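Local coordinates for galactose mutarotase related enzyme (Lactobacillus casei, PDB 3Q1N), which probably binds carbohydrate and, like the aldose 1-epimerases to which it is related, may act as a sugar isomerase, at residues 164-169 / 212-217; 205-210 / 238-243; 46-51 / 109-114; 3-8 / 89-94; 33-38 / 145-150. All blocks are in the same frame, centred on the assembly; numbering follows the deposited sequence. Where two conformers were deposited one is given.

Interaction 1 of 5, residues 164-169 / 212-217; sequences EPLNSP and NSEIAK. With EDO (1,2-ethanediol), chain S.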
# COMPACT_ATOMS: atom_id res chain seq x y z
N GLU A 164 -16.08 7.28 1.05
CA GLU A 164 -16.63 8.62 1.00
C GLU A 164 -15.54 9.67 0.96
O GLU A 164 -14.44 9.43 1.47
CB GLU A 164 -17.56 8.87 2.19
CG GLU A 164 -16.91 8.95 3.54
CD GLU A 164 -16.23 10.31 3.87
OE1 GLU A 164 -16.60 11.35 3.29
OE2 GLU A 164 -15.35 10.32 4.75
N PRO A 165 -15.82 10.84 0.33
CA PRO A 165 -16.99 11.08 -0.50
C PRO A 165 -16.78 10.45 -1.85
O PRO A 165 -15.69 10.01 -2.16
CB PRO A 165 -17.02 12.62 -0.65
CG PRO A 165 -15.56 13.00 -0.60
CD PRO A 165 -14.99 12.06 0.48
N LEU A 166 -17.83 10.43 -2.66
CA LEU A 166 -17.73 9.92 -4.02
C LEU A 166 -18.49 10.88 -4.94
O LEU A 166 -19.70 11.08 -4.78
CB LEU A 166 -18.30 8.48 -4.07
CG LEU A 166 -17.90 7.53 -5.17
CD1 LEU A 166 -16.35 7.36 -5.28
CD2 LEU A 166 -18.61 6.17 -4.99
N ASN A 167 -17.77 11.48 -5.89
CA ASN A 167 -18.38 12.48 -6.80
C ASN A 167 -18.73 11.92 -8.18
O ASN A 167 -19.14 12.68 -9.06
CB ASN A 167 -17.44 13.66 -7.02
CG ASN A 167 -17.06 14.36 -5.74
OD1 ASN A 167 -17.82 14.38 -4.76
ND2 ASN A 167 -15.87 14.94 -5.74
N SER A 168 -18.55 10.62 -8.38
CA SER A 168 -18.95 9.96 -9.62
C SER A 168 -18.89 8.44 -9.35
O SER A 168 -18.36 8.04 -8.32
CB SER A 168 -18.04 10.37 -10.80
OG SER A 168 -16.72 9.87 -10.69
N PRO A 169 -19.46 7.61 -10.25
CA PRO A 169 -19.45 6.19 -9.97
C PRO A 169 -18.05 5.65 -9.73
O PRO A 169 -17.10 6.17 -10.29
CB PRO A 169 -20.05 5.59 -11.22
CG PRO A 169 -21.00 6.66 -11.72
CD PRO A 169 -20.27 7.94 -11.43
N ASN A 212 -10.93 6.71 -8.12
CA ASN A 212 -11.62 7.89 -7.61
C ASN A 212 -10.81 8.60 -6.53
O ASN A 212 -10.88 8.26 -5.35
CB ASN A 212 -13.04 7.53 -7.11
CG ASN A 212 -13.85 6.75 -8.13
OD1 ASN A 212 -13.58 5.59 -8.36
ND2 ASN A 212 -14.90 7.36 -8.67
N SER A 213 -10.03 9.62 -6.93
CA SER A 213 -9.06 10.22 -6.01
C SER A 213 -9.64 11.07 -4.92
O SER A 213 -8.95 11.41 -3.95
CB SER A 213 -8.02 11.02 -6.80
OG SER A 213 -7.39 10.19 -7.72
N GLU A 214 -10.92 11.43 -5.04
CA GLU A 214 -11.56 12.25 -4.05
C GLU A 214 -11.88 11.52 -2.73
O GLU A 214 -12.29 12.18 -1.75
CB GLU A 214 -12.87 12.79 -4.61
CG GLU A 214 -14.00 11.75 -4.84
CD GLU A 214 -14.03 11.18 -6.26
OE1 GLU A 214 -12.95 11.07 -6.93
OE2 GLU A 214 -15.14 10.79 -6.71
N ILE A 215 -11.77 10.20 -2.72
CA ILE A 215 -12.08 9.42 -1.51
C ILE A 215 -11.22 9.83 -0.33
O ILE A 215 -9.99 9.96 -0.43
CB ILE A 215 -11.94 7.89 -1.75
CG1 ILE A 215 -12.98 7.46 -2.80
CG2 ILE A 215 -12.13 7.09 -0.40
CD1 ILE A 215 -12.74 6.01 -3.37
N ALA A 216 -11.87 10.06 0.80
CA ALA A 216 -11.20 10.45 2.02
C ALA A 216 -11.14 9.30 3.01
O ALA A 216 -10.15 9.18 3.73
CB ALA A 216 -11.94 11.63 2.65
N LYS A 217 -12.19 8.49 3.05
CA LYS A 217 -12.26 7.36 3.97
C LYS A 217 -12.77 6.13 3.26
O LYS A 217 -13.66 6.22 2.41
CB LYS A 217 -13.14 7.68 5.17
CG LYS A 217 -12.61 8.85 5.99
CD LYS A 217 -13.11 8.73 7.42
CE LYS A 217 -12.74 9.93 8.24
NZ LYS A 217 -13.13 9.73 9.65
C1 EDO S . -8.62 11.49 4.98
O1 EDO S . -9.70 11.08 5.87
C2 EDO S . -7.23 11.22 5.57
O2 EDO S . -6.14 12.07 5.24
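A classic beta bulge joins Glu164 to Ala216 and Lys217. The carbonyl of Glu164 accepts twice: Lys217 N lies 2.9 Å from Glu164 O, nearly in line with the C=O bond, while Ala216 N, 2.7 Å from the same oxygen, comes in tilted from the carbonyl plane. Glu164 N returns a bond to Lys217 O. The side chains of this pair run alongside each other, Glu164 OE2 resting 3.3 Å from Lys217 CG because the glutamate chain bends at chi2 (80°); Lys217 NZ makes its salt bridge with Glu292 instead. Here the antiparallel pairing of strands 160-164 and 217-221, near one border of a large beta sheet, gives way to two loops, and a cis peptide precedes Pro165, whose CD sits 3.8 Å from Ala216 CB. Pro165 O is buried and finds no polar partner. Further on, side chains take over from the backbone. Glu214 uses the anti lone pair of OE2 to accept Asn167 N at 2.8 Å, and its carboxylate lies almost parallel to the Asn167 amide (16°), the two chains running antiparallel. Asn212 ND2 gives a hydrogen to Pro169 O at 3.0 Å; the acceptor is in the asparagine's amide plane, although the donor stands above the carbonyl plane of Pro169. Asn212 OD1 receives Gln171 N, and Leu166 CD1 packs 3.8 Å from Asn212 CB.

Interaction 2 of 5, residues 205-210 / 238-243; sequences GGLVIL and YLTIWS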
# COMPACT_ATOMS: atom_id res chain seq x y z
N GLY A 205 -9.75 -11.93 -10.62
CA GLY A 205 -9.16 -11.36 -11.83
C GLY A 205 -8.00 -10.41 -11.59
O GLY A 205 -7.52 -9.74 -12.53
N GLY A 206 -7.56 -10.31 -10.34
CA GLY A 206 -6.42 -9.47 -10.02
C GLY A 206 -6.79 -8.25 -9.23
O GLY A 206 -7.97 -7.99 -8.93
N LEU A 207 -5.75 -7.52 -8.87
CA LEU A 207 -5.88 -6.30 -8.09
C LEU A 207 -6.93 -5.31 -8.68
O LEU A 207 -7.04 -5.16 -9.90
CB LEU A 207 -4.51 -5.64 -7.97
CG LEU A 207 -3.88 -4.93 -9.18
CD1 LEU A 207 -2.62 -4.23 -8.72
CD2 LEU A 207 -3.60 -5.88 -10.37
N VAL A 208 -7.73 -4.71 -7.79
CA VAL A 208 -8.74 -3.71 -8.13
C VAL A 208 -8.25 -2.33 -7.66
O VAL A 208 -8.24 -2.02 -6.47
CB VAL A 208 -10.11 -4.05 -7.47
CG1 VAL A 208 -11.18 -2.96 -7.79
CG2 VAL A 208 -10.61 -5.44 -7.96
N ILE A 209 -7.79 -1.53 -8.60
CA ILE A 209 -7.23 -0.21 -8.28
C ILE A 209 -8.28 0.88 -8.47
O ILE A 209 -8.59 1.24 -9.60
CB ILE A 209 -6.01 0.13 -9.17
CG1 ILE A 209 -5.01 -1.02 -9.22
CG2 ILE A 209 -5.35 1.43 -8.65
CD1 ILE A 209 -3.89 -0.82 -10.28
N LEU A 210 -8.85 1.38 -7.39
CA LEU A 210 -9.87 2.43 -7.48
C LEU A 210 -9.26 3.74 -7.95
O LEU A 210 -8.25 4.22 -7.40
CB LEU A 210 -10.55 2.67 -6.11
CG LEU A 210 -11.20 1.45 -5.48
CD1 LEU A 210 -11.85 1.87 -4.15
CD2 LEU A 210 -12.25 0.82 -6.37
N TYR A 238 -4.90 6.86 -5.19
CA TYR A 238 -5.54 5.58 -5.58
C TYR A 238 -5.55 4.61 -4.39
O TYR A 238 -4.83 4.83 -3.41
CB TYR A 238 -4.82 4.97 -6.79
CG TYR A 238 -4.57 5.97 -7.89
CD1 TYR A 238 -5.62 6.61 -8.50
CD2 TYR A 238 -3.27 6.34 -8.26
CE1 TYR A 238 -5.44 7.54 -9.46
CE2 TYR A 238 -3.08 7.30 -9.27
CZ TYR A 238 -4.19 7.85 -9.87
OH TYR A 238 -4.09 8.81 -10.85
N LEU A 239 -6.38 3.57 -4.49
CA LEU A 239 -6.61 2.63 -3.41
C LEU A 239 -6.87 1.28 -4.00
O LEU A 239 -7.81 1.14 -4.79
CB LEU A 239 -7.81 3.06 -2.54
CG LEU A 239 -8.00 2.24 -1.25
CD1 LEU A 239 -6.82 2.42 -0.28
CD2 LEU A 239 -9.35 2.64 -0.56
N THR A 240 -6.07 0.29 -3.62
CA THR A 240 -6.12 -1.01 -4.28
C THR A 240 -6.59 -2.12 -3.35
O THR A 240 -6.15 -2.21 -2.21
CB THR A 240 -4.77 -1.35 -4.88
OG1 THR A 240 -4.46 -0.37 -5.89
CG2 THR A 240 -4.75 -2.73 -5.52
N ILE A 241 -7.50 -2.95 -3.85
CA ILE A 241 -7.98 -4.11 -3.12
C ILE A 241 -7.41 -5.36 -3.78
O ILE A 241 -7.42 -5.48 -5.02
CB ILE A 241 -9.52 -4.19 -3.10
CG1 ILE A 241 -10.12 -2.85 -2.64
CG2 ILE A 241 -10.00 -5.33 -2.19
CD1 ILE A 241 -10.46 -1.87 -3.80
N TRP A 242 -6.89 -6.28 -2.97
CA TRP A 242 -6.22 -7.51 -3.46
C TRP A 242 -6.36 -8.66 -2.47
O TRP A 242 -6.31 -8.46 -1.27
CB TRP A 242 -4.72 -7.26 -3.73
CG TRP A 242 -3.98 -8.50 -4.05
CD1 TRP A 242 -4.03 -9.22 -5.22
CD2 TRP A 242 -3.13 -9.22 -3.17
NE1 TRP A 242 -3.23 -10.33 -5.12
CE2 TRP A 242 -2.66 -10.35 -3.88
CE3 TRP A 242 -2.69 -9.00 -1.86
CZ2 TRP A 242 -1.78 -11.27 -3.30
CZ3 TRP A 242 -1.81 -9.89 -1.30
CH2 TRP A 242 -1.36 -11.03 -2.03
N SER A 243 -6.61 -9.86 -2.99
CA SER A 243 -6.47 -11.09 -2.23
C SER A 243 -6.00 -12.17 -3.19
O SER A 243 -6.39 -12.15 -4.35
CB SER A 243 -7.79 -11.51 -1.62
OG SER A 243 -7.57 -12.50 -0.65
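Val208 pairs with Ile241, and Leu210 with Leu239, as antiparallel hydrogen-bonded residues of strands 208-210 and 238-242, part of a six-stranded antiparallel sheet in this mutarotase-like beta sandwich. Between them Ile209 and Thr240 form the non-hydrogen-bonded pair. Three backbone bonds hold the strands, the straightest being Val208 N to Ile241 O (2.9 Å, 178°).

The side chains sort onto two faces. Ile209 and Thr240 stand next to each other on one of them, and both branches of the isoleucine flank the threonine hydroxyl: Thr240 OG1 is 3.4 Å from Ile209 CG1 and equally far from Ile209 CG2. That buried hydroxyl has no polar partner in the model. With Thr240 OG1 anti to its carbonyl carbon (chi1 -63°), the methyl takes the place beside the carbonyl carbon, which puts Thr240 CG2 3.8 Å from Leu207 CB.

On the face of Val208, Leu210, Leu239 and Ile241, Leu210 and Ile241 cross obliquely, Ile241 CD1 in its modelled conformer meeting Leu210 CG at 3.8 Å. Cutting Leu210 back to an alanine would probably open a gap beside Ile241 CD1 and deprive Ile188 of an apolar neighbour. Helix 200-203 closes over the same face through Leu203, which touches both Val208 and Ile241. At the far end of the pairing, Leu210 O approaches the edge of the Tyr238 ring near its plane, 3.7 Å from Tyr238 CD1.

Interaction 3 of 5, residues 46-51 / 109-114; sequences APILFP and YTLAVT. With EDO (1,2-ethanediol), chain T.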
# COMPACT_ATOMS: atom_id res chain seq x y z
N ALA A 46 2.61 -6.22 5.42
CA ALA A 46 2.23 -4.85 5.00
C ALA A 46 3.42 -4.07 4.43
O ALA A 46 3.85 -3.04 5.03
CB ALA A 46 1.56 -4.09 6.22
N PRO A 47 3.98 -4.54 3.31
CA PRO A 47 5.16 -3.86 2.80
C PRO A 47 4.97 -2.41 2.33
O PRO A 47 3.86 -2.00 1.87
CB PRO A 47 5.59 -4.69 1.59
CG PRO A 47 4.80 -5.94 1.63
CD PRO A 47 3.61 -5.73 2.52
N ILE A 48 6.09 -1.68 2.41
CA ILE A 48 6.20 -0.39 1.77
C ILE A 48 6.67 -0.59 0.35
O ILE A 48 7.58 -1.42 0.10
CB ILE A 48 7.17 0.54 2.55
CG1 ILE A 48 6.58 0.86 3.92
CG2 ILE A 48 7.42 1.86 1.74
CD1 ILE A 48 7.54 1.64 4.89
N LEU A 49 6.08 0.15 -0.58
CA LEU A 49 6.33 0.06 -2.03
C LEU A 49 6.99 1.36 -2.48
O LEU A 49 6.34 2.39 -2.54
CB LEU A 49 5.02 -0.18 -2.78
CG LEU A 49 4.06 -1.25 -2.26
CD1 LEU A 49 2.78 -1.24 -3.12
CD2 LEU A 49 4.70 -2.63 -2.24
N PHE A 50 8.29 1.32 -2.75
CA PHE A 50 9.01 2.52 -3.21
C PHE A 50 10.28 2.06 -3.90
O PHE A 50 10.89 1.14 -3.45
CB PHE A 50 9.41 3.41 -2.02
CG PHE A 50 10.33 4.57 -2.38
CD1 PHE A 50 9.78 5.80 -2.75
CD2 PHE A 50 11.73 4.45 -2.32
CE1 PHE A 50 10.57 6.88 -3.07
CE2 PHE A 50 12.55 5.55 -2.62
CZ PHE A 50 11.96 6.77 -3.00
N PRO A 51 10.66 2.72 -5.01
CA PRO A 51 10.06 3.84 -5.74
C PRO A 51 9.10 3.42 -6.86
O PRO A 51 8.75 4.25 -7.70
CB PRO A 51 11.28 4.58 -6.28
CG PRO A 51 12.23 3.50 -6.58
CD PRO A 51 12.01 2.42 -5.51
N TYR A 109 18.35 9.54 -1.96
CA TYR A 109 17.04 9.80 -1.40
C TYR A 109 17.00 9.58 0.08
O TYR A 109 17.84 8.85 0.64
CB TYR A 109 15.95 8.93 -2.09
CG TYR A 109 16.02 7.43 -1.76
CD1 TYR A 109 15.44 6.93 -0.57
CD2 TYR A 109 16.71 6.54 -2.59
CE1 TYR A 109 15.51 5.59 -0.29
CE2 TYR A 109 16.81 5.20 -2.29
CZ TYR A 109 16.21 4.71 -1.15
OH TYR A 109 16.30 3.36 -0.82
N THR A 110 15.96 10.15 0.69
CA THR A 110 15.58 9.78 2.05
C THR A 110 14.12 9.38 2.03
O THR A 110 13.30 10.05 1.42
CB THR A 110 15.78 10.89 3.06
OG1 THR A 110 17.14 11.33 3.06
CG2 THR A 110 15.43 10.40 4.49
N LEU A 111 13.81 8.23 2.64
CA LEU A 111 12.45 7.81 2.84
C LEU A 111 12.25 7.66 4.32
O LEU A 111 12.86 6.79 4.94
CB LEU A 111 12.16 6.49 2.09
CG LEU A 111 10.81 5.85 2.33
CD1 LEU A 111 9.67 6.84 1.94
CD2 LEU A 111 10.72 4.51 1.53
N ALA A 112 11.40 8.50 4.89
CA ALA A 112 11.19 8.50 6.33
C ALA A 112 9.74 8.17 6.60
O ALA A 112 8.84 8.65 5.91
CB ALA A 112 11.61 9.83 6.99
N VAL A 113 9.52 7.31 7.59
CA VAL A 113 8.19 6.87 7.97
C VAL A 113 8.05 6.96 9.50
O VAL A 113 8.87 6.38 10.21
CB VAL A 113 7.99 5.39 7.49
CG1 VAL A 113 6.55 4.93 7.66
CG2 VAL A 113 8.50 5.22 6.04
N THR A 114 7.02 7.65 9.99
CA THR A 114 6.77 7.77 11.41
C THR A 114 5.45 7.09 11.72
O THR A 114 4.46 7.37 11.04
CB THR A 114 6.78 9.25 11.88
OG1 THR A 114 8.11 9.76 11.72
CG2 THR A 114 6.35 9.36 13.38
C1 EDO T . 8.85 10.38 9.06
O1 EDO T . 9.24 11.41 9.92
C2 EDO T . 8.17 10.97 7.83
O2 EDO T . 7.12 11.85 8.05
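Phe50 and Leu111 pass alongside each other from opposing strands, and the phenylalanine can be followed outward from its root. Phe50 CB already meets Leu111 CD2 at 3.9 Å, and the same methyl stays in touch with Phe50 CG and, at 4.0 Å, with Phe50 CD2. Having CG anti to the backbone N (chi1 172°) carries the ring on to Tyr109. There Phe50 CE2 stands over the centre of the tyrosine ring, 3.8 Å from Tyr109 CE1, making an edge-to-face aromatic pair with planes 59° apart. Pro51 CB, following a cis peptide, lies 3.8 Å above one face of the Phe50 ring. A serine in place of Phe50 would probably strip the Tyr109 face of its aromatic edge and leave Leu111 CD2 beside a gap.

On the other side of Leu111, Ile48 CD1 meets Val113 CG2 tip to tip in the conformers modelled. The contact is wholly apolar across the two segments; the Tyr109 hydroxyl bonds to Gln95 instead. This is core packing between two layers of the beta sandwich: strand 109-118 presents Tyr109, Leu111 and Val113 to strand 48-49 and the residues after it, Phe50 also touching Val128 of neighbouring strand 121-130 and Leu140 of strand 136-147.

Interaction 4 of 5, residues 3-8 / 89-94; sequences ITIENS and SAVTFT
Ile3, Ile5 and Glu6 of strand 2-6 meet Ser89, Val91 and Phe93 where two separate antiparallel sheets of the beta sandwich come together. Strand 2-6 borders a four-stranded sheet, strand 90-96 lies in the large nine-stranded one, and the short segments run at 146° to each other with axes 7.3 Å apart at closest, so the two strands meet through side chains and not by backbone pairing.

Ile3 comes first. Its two branches part company: Ile3 CG1 packs 3.9 Å from Phe93 CZ, the isoleucine and the ring lying flank to flank, while Ile3 CG2 touches Val91 CG2 at 4.2 Å. Val83 of strand 82-84 lies against all three of these residues. Thr4 points away, as alternation along a strand requires, and Ile5 turns inward again where the backbones converge, its CA 4.7 Å from Ser89 CA. Here CG1 of Ile5 sits between the backbone N and the carbonyl carbon (chi1 52°), a setting that spreads the branches over successive residues. Ile5 CD1 reaches Ser89 O at 3.6 Å, whereas Ile5 CG2 lies at the nitrogen side of the same peptide, 3.6 Å from Ala90 N, and meets Val91 CG1 at 3.9 Å. Leu117 of strand 109-118 also touches Ile5.

The side chain of Glu6 leaves the backbone away from Ser89, and its carboxylate makes a salt bridge with Lys27. What it offers this contact is backbone: Glu6 O rests 3.6 Å from Ser89 CB.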
# COMPACT_ATOMS: atom_id res chain seq x y z
N ILE A 3 10.60 -3.43 16.32
CA ILE A 3 10.31 -2.41 17.28
C ILE A 3 8.83 -2.56 17.61
O ILE A 3 7.99 -2.78 16.72
CB ILE A 3 10.53 -1.01 16.67
CG1 ILE A 3 11.99 -0.82 16.26
CG2 ILE A 3 10.09 0.08 17.63
CD1 ILE A 3 12.99 -0.78 17.43
N THR A 4 8.51 -2.42 18.88
CA THR A 4 7.10 -2.36 19.24
C THR A 4 6.75 -0.97 19.77
O THR A 4 7.57 -0.30 20.41
CB THR A 4 6.71 -3.45 20.26
OG1 THR A 4 7.36 -3.24 21.51
CG2 THR A 4 7.04 -4.86 19.72
N ILE A 5 5.53 -0.53 19.48
CA ILE A 5 4.95 0.66 20.10
C ILE A 5 3.62 0.24 20.64
O ILE A 5 3.04 -0.76 20.22
CB ILE A 5 4.84 1.86 19.13
CG1 ILE A 5 4.12 1.47 17.82
CG2 ILE A 5 6.28 2.46 18.82
CD1 ILE A 5 3.81 2.69 16.88
N GLU A 6 3.12 1.00 21.60
CA GLU A 6 1.84 0.64 22.22
C GLU A 6 1.27 1.75 23.03
O GLU A 6 1.99 2.66 23.46
CB GLU A 6 2.01 -0.59 23.12
CG GLU A 6 2.88 -0.42 24.34
CD GLU A 6 3.13 -1.79 24.98
OE1 GLU A 6 2.22 -2.34 25.62
OE2 GLU A 6 4.25 -2.34 24.78
N ASN A 7 -0.04 1.71 23.18
CA ASN A 7 -0.72 2.58 24.14
C ASN A 7 -1.71 1.71 24.92
O ASN A 7 -1.59 0.47 24.94
CB ASN A 7 -1.32 3.81 23.43
CG ASN A 7 -2.39 3.44 22.42
OD1 ASN A 7 -2.85 2.29 22.36
ND2 ASN A 7 -2.82 4.44 21.64
N SER A 8 -2.67 2.31 25.61
CA SER A 8 -3.56 1.50 26.44
C SER A 8 -4.45 0.55 25.62
O SER A 8 -4.85 -0.49 26.11
CB SER A 8 -4.45 2.40 27.29
OG SER A 8 -5.50 2.97 26.56
N SER A 89 4.80 5.14 22.25
CA SER A 89 3.69 5.06 21.33
C SER A 89 4.02 5.51 19.90
O SER A 89 3.14 5.51 19.04
CB SER A 89 2.53 5.88 21.90
OG SER A 89 2.99 7.17 22.28
N ALA A 90 5.28 5.86 19.62
CA ALA A 90 5.66 6.33 18.28
C ALA A 90 7.11 5.98 17.98
O ALA A 90 7.94 5.84 18.90
CB ALA A 90 5.47 7.89 18.07
N VAL A 91 7.42 5.92 16.68
CA VAL A 91 8.77 5.64 16.26
C VAL A 91 8.95 6.07 14.83
O VAL A 91 8.00 6.05 14.05
CB VAL A 91 9.11 4.14 16.41
CG1 VAL A 91 8.19 3.27 15.55
CG2 VAL A 91 10.61 3.87 16.02
N THR A 92 10.19 6.44 14.47
CA THR A 92 10.51 6.91 13.13
C THR A 92 11.58 6.00 12.53
O THR A 92 12.55 5.61 13.21
CB THR A 92 10.98 8.41 13.11
OG1 THR A 92 9.91 9.25 13.55
CG2 THR A 92 11.39 8.86 11.71
N PHE A 93 11.34 5.61 11.27
CA PHE A 93 12.25 4.79 10.49
C PHE A 93 12.74 5.56 9.28
O PHE A 93 11.96 6.18 8.57
CB PHE A 93 11.50 3.55 9.97
CG PHE A 93 11.14 2.55 11.03
CD1 PHE A 93 12.04 1.58 11.42
CD2 PHE A 93 9.88 2.55 11.62
CE1 PHE A 93 11.73 0.60 12.37
CE2 PHE A 93 9.53 1.60 12.60
CZ PHE A 93 10.45 0.61 13.00
N THR A 94 14.03 5.47 8.97
CA THR A 94 14.60 6.23 7.89
C THR A 94 15.54 5.36 7.06
O THR A 94 16.39 4.67 7.58
CB THR A 94 15.42 7.44 8.42
OG1 THR A 94 14.59 8.26 9.26
CG2 THR A 94 15.89 8.35 7.23

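Interaction 5 of 5, residues 33-38 / 145-150; sequences YVWTGD and AFNVGL. With EDO (1,2-ethanediol), chain I.
Trp35 N donates to Ala145 O at 2.9 Å in an almost straight bond (176°), and Asn147 N donates to Tyr33 O at 3.0 Å. In both, the donor stands above the acceptor's carbonyl plane. Between these bonds Val34 and Phe146 form a single beta bridge, each oxygen also receiving a CA-H contact: Phe146 CA lies 3.3 Å from Tyr33 O, and Val34 CA approaches Ala145 O.

The Asn147 amide is held at its nitrogen, ND2 giving a weak bond to Val34 O and another bond to Glu32 O. Its oxygen sits in the plane of the Trp35 ring at the edge, Asn147 OD1 being 3.4 Å from Trp35 CE3, with ring and amide planes 60° apart. CG anti to the backbone N (chi1 177°) swings the indole to where its CE3 edge meets that oxygen; Trp35 CB packs 3.6 Å from Ala145 CB, and NE1 bonds to Trp42 O. Asn147 O accepts from O2 of a bound ethanediol at 2.9 Å, probably from the crystallisation liquor, which also bonds to Tyr31, while the Tyr33 hydroxyl bonds to His294 O.

Such an isolated bridge pins the loop between strands 31-32 and 48-49 to the end of strand 136-147, joining two sheets of the mutarotase-like sandwich.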
# COMPACT_ATOMS: atom_id res chain seq x y z
N TYR A 33 -5.32 -7.43 13.70
CA TYR A 33 -5.89 -6.81 12.50
C TYR A 33 -5.14 -7.19 11.24
O TYR A 33 -5.73 -7.24 10.17
CB TYR A 33 -5.86 -5.29 12.60
CG TYR A 33 -6.82 -4.70 13.61
CD1 TYR A 33 -8.13 -4.41 13.28
CD2 TYR A 33 -6.39 -4.38 14.86
CE1 TYR A 33 -9.01 -3.83 14.19
CE2 TYR A 33 -7.25 -3.83 15.79
CZ TYR A 33 -8.54 -3.53 15.46
OH TYR A 33 -9.35 -2.97 16.43
N VAL A 34 -3.83 -7.38 11.37
CA VAL A 34 -2.89 -7.57 10.24
C VAL A 34 -2.53 -9.04 9.99
O VAL A 34 -2.28 -9.80 10.93
CB VAL A 34 -1.64 -6.70 10.42
CG1 VAL A 34 -0.59 -6.97 9.31
CG2 VAL A 34 -2.02 -5.19 10.40
N TRP A 35 -2.56 -9.43 8.73
CA TRP A 35 -2.20 -10.77 8.28
C TRP A 35 -0.87 -11.21 8.90
O TRP A 35 0.10 -10.45 8.94
CB TRP A 35 -2.12 -10.82 6.75
CG TRP A 35 -1.70 -12.12 6.18
CD1 TRP A 35 -0.60 -12.35 5.38
CD2 TRP A 35 -2.34 -13.38 6.35
NE1 TRP A 35 -0.54 -13.67 5.04
CE2 TRP A 35 -1.59 -14.34 5.64
CE3 TRP A 35 -3.47 -13.79 7.03
CZ2 TRP A 35 -1.96 -15.68 5.57
CZ3 TRP A 35 -3.84 -15.14 6.98
CH2 TRP A 35 -3.09 -16.06 6.25
N THR A 36 -0.87 -12.45 9.39
CA THR A 36 0.27 -13.04 10.10
C THR A 36 1.38 -13.57 9.20
O THR A 36 2.39 -14.02 9.71
CB THR A 36 -0.19 -14.20 10.95
OG1 THR A 36 -0.90 -15.11 10.09
CG2 THR A 36 -1.09 -13.73 12.08
N GLY A 37 1.24 -13.49 7.89
CA GLY A 37 2.28 -13.94 6.97
C GLY A 37 2.44 -15.45 6.83
O GLY A 37 3.51 -15.93 6.48
N ASP A 38 1.37 -16.20 7.07
CA ASP A 38 1.31 -17.64 6.77
C ASP A 38 1.55 -17.87 5.27
O ASP A 38 0.69 -17.51 4.43
CB ASP A 38 -0.06 -18.18 7.19
CG ASP A 38 -0.25 -19.68 6.89
OD1 ASP A 38 0.65 -20.31 6.31
OD2 ASP A 38 -1.33 -20.22 7.24
N ALA A 145 -2.26 -6.18 4.45
CA ALA A 145 -3.27 -7.24 4.33
C ALA A 145 -3.95 -7.35 5.70
O ALA A 145 -3.30 -7.46 6.73
CB ALA A 145 -2.62 -8.54 3.99
N PHE A 146 -5.27 -7.29 5.68
CA PHE A 146 -6.10 -7.33 6.86
C PHE A 146 -6.83 -8.64 6.99
O PHE A 146 -7.43 -9.14 6.02
CB PHE A 146 -7.14 -6.22 6.80
CG PHE A 146 -6.52 -4.85 6.85
CD1 PHE A 146 -5.95 -4.38 8.02
CD2 PHE A 146 -6.43 -4.08 5.71
CE1 PHE A 146 -5.36 -3.13 8.09
CE2 PHE A 146 -5.82 -2.83 5.75
CZ PHE A 146 -5.29 -2.35 6.93
N ASN A 147 -6.80 -9.20 8.18
CA ASN A 147 -7.56 -10.44 8.45
C ASN A 147 -9.07 -10.20 8.25
O ASN A 147 -9.58 -9.12 8.62
CB ASN A 147 -7.30 -10.92 9.86
CG ASN A 147 -5.86 -11.34 10.05
OD1 ASN A 147 -5.37 -12.19 9.31
ND2 ASN A 147 -5.16 -10.71 11.00
N VAL A 148 -9.74 -11.19 7.64
CA VAL A 148 -11.20 -11.21 7.46
C VAL A 148 -11.78 -12.58 7.75
O VAL A 148 -11.10 -13.58 7.62
CB VAL A 148 -11.63 -10.75 6.02
CG1 VAL A 148 -11.16 -9.30 5.76
CG2 VAL A 148 -11.10 -11.71 4.95
N GLY A 149 -13.05 -12.59 8.18
CA GLY A 149 -13.76 -13.83 8.38
C GLY A 149 -14.23 -14.44 7.07
O GLY A 149 -14.59 -13.76 6.12
N LEU A 150 -14.25 -15.77 7.07
CA LEU A 150 -14.72 -16.54 5.96
C LEU A 150 -15.98 -17.38 6.29
O LEU A 150 -16.21 -17.79 7.43
CB LEU A 150 -13.62 -17.46 5.49
CG LEU A 150 -12.28 -16.88 5.05
CD1 LEU A 150 -11.44 -18.04 4.51
CD2 LEU A 150 -12.48 -15.76 4.04
C1 EDO I . -9.70 -6.00 9.87
O1 EDO I . -10.15 -6.47 11.14
C2 EDO I . -10.89 -5.78 8.94
O2 EDO I . -11.58 -7.02 8.73

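In the fold
All five contacts lie within one aldose 1-epimerase family region of a single, mostly beta chain. Interactions 3 and 4 share the nine-stranded sheet, where strands 109-118 and 90-96 are neighbours; their segments alternate along the sequence, and Val113 O lies 2.8 Å from Phe93 N. Interaction 3 is nested inside the long loop closed by interaction 5. Interactions 1 and 2 also alternate and touch, centres 16 Å apart, far from interaction 4, whose centre is about 31 Å from that of interaction 1. Interactions 3, 4 and 5 all close before 1 and 2 open, so the chain knits two interlocked groups in series, which meet in the six-stranded sheet reached by interactions 2, 3 and 5.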